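Local coordinates for fimbrial subunit type 1 (Actinomyces oris, PDB 3UXF), which forms the shaft of the type 1 fimbriae on the bacterial surface as their major, wall-anchored structural subunit, at residues A[42-50]-A[149-159]. Residues are numbered along the deposited sequence; the frame is centred on the assembly and turned at random.
Sequences ATTLTVHKC and VIPAEDFVVTL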
loop_
_atom_site.group_PDB
_atom_site.type_symbol
_atom_site.label_atom_id
_atom_site.label_comp_id
_atom_site.label_asym_id
_atom_site.label_seq_id
_atom_site.Cartn_x
_atom_site.Cartn_y
_atom_site.Cartn_z
ATOM N N ALA A 42 -42.373 -9.918 -12.689
ATOM C CA ALA A 42 -40.995 -10.023 -13.185
ATOM C C ALA A 42 -40.098 -9.335 -12.176
ATOM O O ALA A 42 -40.482 -8.329 -11.573
ATOM C CB ALA A 42 -40.848 -9.350 -14.556
ATOM N N THR A 43 -38.902 -9.898 -11.997
ATOM C CA THR A 43 -37.929 -9.311 -11.069
ATOM C C THR A 43 -36.557 -9.314 -11.692
ATOM O O THR A 43 -36.266 -10.126 -12.565
ATOM C CB THR A 43 -37.830 -10.117 -9.763
ATOM O OG1 THR A 43 -37.632 -11.499 -10.057
ATOM C CG2 THR A 43 -39.089 -9.927 -8.865
ATOM N N THR A 44 -35.683 -8.420 -11.210
ATOM C CA THR A 44 -34.254 -8.533 -11.518
ATOM C C THR A 44 -33.464 -8.141 -10.279
ATOM O O THR A 44 -33.977 -7.422 -9.415
ATOM C CB THR A 44 -33.789 -7.637 -12.712
ATOM O OG1 THR A 44 -34.047 -6.273 -12.407
ATOM C CG2 THR A 44 -34.540 -8.000 -14.030
ATOM N N LEU A 45 -32.223 -8.634 -10.199
ATOM C CA LEU A 45 -31.323 -8.271 -9.106
ATOM C C LEU A 45 -29.999 -7.892 -9.751
ATOM O O LEU A 45 -29.429 -8.719 -10.428
ATOM C CB LEU A 45 -31.115 -9.456 -8.169
ATOM C CG LEU A 45 -30.021 -9.204 -7.124
ATOM C CD1 LEU A 45 -30.346 -8.000 -6.245
ATOM C CD2 LEU A 45 -29.795 -10.487 -6.287
ATOM N N THR A 46 -29.515 -6.676 -9.525
ATOM C CA THR A 46 -28.273 -6.218 -10.158
ATOM C C THR A 46 -27.291 -5.905 -9.043
ATOM O O THR A 46 -27.540 -5.025 -8.223
ATOM C CB THR A 46 -28.524 -4.970 -10.992
ATOM O OG1 THR A 46 -29.461 -5.298 -12.028
ATOM C CG2 THR A 46 -27.218 -4.511 -11.687
ATOM N N VAL A 47 -26.205 -6.667 -8.979
ATOM C CA VAL A 47 -25.177 -6.465 -7.945
ATOM C C VAL A 47 -24.027 -5.666 -8.574
ATOM O O VAL A 47 -23.537 -6.054 -9.624
ATOM C CB VAL A 47 -24.677 -7.845 -7.460
ATOM C CG1 VAL A 47 -23.645 -7.719 -6.292
ATOM C CG2 VAL A 47 -25.871 -8.701 -7.001
ATOM N N HIS A 48 -23.663 -4.543 -7.952
ATOM C CA HIS A 48 -22.617 -3.661 -8.481
ATOM C C HIS A 48 -21.317 -3.946 -7.713
ATOM O O HIS A 48 -21.247 -3.678 -6.514
ATOM C CB HIS A 48 -23.026 -2.214 -8.261
ATOM C CG HIS A 48 -24.209 -1.787 -9.079
ATOM N ND1 HIS A 48 -24.110 -0.908 -10.137
ATOM C CD2 HIS A 48 -25.521 -2.130 -8.998
ATOM C CE1 HIS A 48 -25.303 -0.731 -10.677
ATOM N NE2 HIS A 48 -26.174 -1.461 -10.003
ATOM N N LYS A 49 -20.321 -4.516 -8.397
ATOM C CA LYS A 49 -19.052 -4.856 -7.758
ATOM C C LYS A 49 -18.038 -3.746 -8.052
ATOM O O LYS A 49 -17.743 -3.448 -9.211
ATOM C CB LYS A 49 -18.549 -6.207 -8.267
ATOM C CG LYS A 49 -17.161 -6.603 -7.690
ATOM C CD LYS A 49 -17.252 -6.942 -6.201
ATOM C CE LYS A 49 -15.818 -7.224 -5.638
ATOM N NZ LYS A 49 -15.918 -7.635 -4.229
ATOM N N CYS A 50 -17.545 -3.136 -6.976
ATOM C CA CYS A 50 -16.679 -1.957 -7.050
ATOM C C CYS A 50 -15.428 -2.201 -6.222
ATOM O O CYS A 50 -15.467 -2.904 -5.227
ATOM C CB CYS A 50 -17.425 -0.744 -6.475
ATOM S SG CYS A 50 -19.037 -0.417 -7.262
ATOM N N VAL A 149 -8.555 -9.243 -5.502
ATOM C CA VAL A 149 -9.782 -8.502 -5.228
ATOM C C VAL A 149 -10.290 -8.755 -3.804
ATOM O O VAL A 149 -10.242 -9.860 -3.294
ATOM C CB VAL A 149 -10.875 -8.924 -6.254
ATOM C CG1 VAL A 149 -12.257 -8.422 -5.814
ATOM C CG2 VAL A 149 -10.496 -8.423 -7.654
ATOM N N ILE A 150 -10.785 -7.723 -3.128
ATOM C CA ILE A 150 -11.380 -7.923 -1.817
ATOM C C ILE A 150 -12.839 -8.451 -1.930
ATOM O O ILE A 150 -13.643 -7.814 -2.590
ATOM C CB ILE A 150 -11.403 -6.600 -1.041
ATOM C CG1 ILE A 150 -9.958 -6.112 -0.837
ATOM C CG2 ILE A 150 -12.039 -6.792 0.347
ATOM C CD1 ILE A 150 -9.884 -4.682 -0.359
ATOM N N PRO A 151 -13.145 -9.586 -1.282
ATOM C CA PRO A 151 -14.513 -10.114 -1.421
ATOM C C PRO A 151 -15.547 -9.210 -0.783
ATOM O O PRO A 151 -15.295 -8.540 0.236
ATOM C CB PRO A 151 -14.484 -11.416 -0.614
ATOM C CG PRO A 151 -13.076 -11.758 -0.442
ATOM C CD PRO A 151 -12.323 -10.453 -0.432
ATOM N N ALA A 152 -16.738 -9.213 -1.374
ATOM C CA ALA A 152 -17.900 -8.611 -0.718
ATOM C C ALA A 152 -18.386 -9.412 0.487
ATOM O O ALA A 152 -18.227 -10.641 0.553
ATOM C CB ALA A 152 -19.049 -8.455 -1.748
ATOM N N GLU A 153 -19.038 -8.727 1.432
ATOM C CA GLU A 153 -19.698 -9.419 2.534
ATOM C C GLU A 153 -20.982 -10.043 2.039
ATOM O O GLU A 153 -21.652 -9.437 1.228
ATOM C CB GLU A 153 -20.058 -8.441 3.634
ATOM C CG GLU A 153 -18.826 -7.892 4.346
ATOM C CD GLU A 153 -19.150 -7.240 5.686
ATOM O OE1 GLU A 153 -20.247 -6.620 5.818
ATOM O OE2 GLU A 153 -18.293 -7.353 6.604
ATOM N N ASP A 154 -21.301 -11.228 2.528
ATOM C CA ASP A 154 -22.598 -11.852 2.214
ATOM C C ASP A 154 -23.726 -10.942 2.693
ATOM O O ASP A 154 -23.619 -10.243 3.726
ATOM C CB ASP A 154 -22.768 -13.197 2.928
ATOM C CG ASP A 154 -21.849 -14.300 2.406
ATOM O OD1 ASP A 154 -21.160 -14.136 1.384
ATOM O OD2 ASP A 154 -21.881 -15.377 3.042
ATOM N N PHE A 155 -24.863 -11.007 2.002
ATOM C CA PHE A 155 -25.977 -10.185 2.412
ATOM C C PHE A 155 -27.279 -10.803 1.934
ATOM O O PHE A 155 -27.263 -11.725 1.103
ATOM C CB PHE A 155 -25.809 -8.749 1.912
ATOM C CG PHE A 155 -25.836 -8.610 0.416
ATOM C CD1 PHE A 155 -27.018 -8.285 -0.239
ATOM C CD2 PHE A 155 -24.679 -8.778 -0.338
ATOM C CE1 PHE A 155 -27.058 -8.154 -1.606
ATOM C CE2 PHE A 155 -24.705 -8.636 -1.701
ATOM C CZ PHE A 155 -25.910 -8.325 -2.351
ATOM N N VAL A 156 -28.380 -10.335 2.517
ATOM C CA VAL A 156 -29.707 -10.814 2.164
ATOM C C VAL A 156 -30.433 -9.694 1.443
ATOM O O VAL A 156 -30.365 -8.524 1.867
ATOM C CB VAL A 156 -30.484 -11.208 3.414
ATOM C CG1 VAL A 156 -31.949 -11.551 3.060
ATOM C CG2 VAL A 156 -29.822 -12.388 4.088
ATOM N N VAL A 157 -31.138 -10.035 0.362
ATOM C CA VAL A 157 -31.914 -9.056 -0.368
ATOM C C VAL A 157 -33.322 -9.611 -0.579
ATOM O O VAL A 157 -33.500 -10.836 -0.625
ATOM C CB VAL A 157 -31.238 -8.739 -1.702
ATOM C CG1 VAL A 157 -31.247 -9.933 -2.643
ATOM C CG2 VAL A 157 -31.833 -7.492 -2.333
ATOM N N THR A 158 -34.320 -8.735 -0.654
ATOM C CA THR A 158 -35.659 -9.165 -1.015
ATOM C C THR A 158 -36.015 -8.616 -2.401
ATOM O O THR A 158 -35.651 -7.483 -2.729
ATOM C CB THR A 158 -36.731 -8.701 0.009
ATOM O OG1 THR A 158 -36.807 -7.270 0.115
ATOM C CG2 THR A 158 -36.402 -9.233 1.389
ATOM N N LEU A 159 -36.725 -9.420 -3.181
ATOM C CA LEU A 159 -37.345 -8.963 -4.425
ATOM C C LEU A 159 -38.826 -9.167 -4.229
ATOM O O LEU A 159 -39.277 -10.308 -4.122
ATOM C CB LEU A 159 -36.930 -9.883 -5.558
ATOM C CG LEU A 159 -35.581 -9.711 -6.270
ATOM C CD1 LEU A 159 -34.554 -8.660 -5.725
ATOM C CD2 LEU A 159 -34.969 -11.030 -6.797
#
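Strands 44-48 and 155-159 belong to the two facing sheets of a beta sandwich, and across its interior Leu45 and Val157 approach tip to tip, CD2 of the leucine lying 4.0 Å from CG1 of the valine. The strand axes come no closer than 8.5 Å, too far for backbone pairing, so side chains make the contact; the strands run at 147° to each other. Towards the start of strand 44-48, Leu159 slants across Thr43: its CB is 3.9 Å from Thr43 CG2, while its CD1 packs against the carbonyl oxygen of Thr44. Thr43 presents its methyl here, and its OG1 is hydrogen-bonded to Thr133, a ligand of the nearby calcium ion.

At the other end the packing gives way to a lysine-to-carbonyl hydrogen bond. The side chain of Lys49 leaves with CG anti to the backbone N (chi1 177°), bends at chi2 and then runs extended, so that CE touches Val149 CG1 at 3.8 Å and NZ donates to Ile150 O at 2.8 Å. The ammonium lies in the carbonyl plane, with a C=O...N angle of 152°. Glu142, on strand 136-144, forms a salt bridge with the ammonium group of the buried Lys49 and accepts from Ala152 N. An apolar sandwich interior, finished at one end by this lysine-glutamate pair beside the loop leading into strand 155-159, marks the N-terminal D1 domain of this Gram-positive pilin.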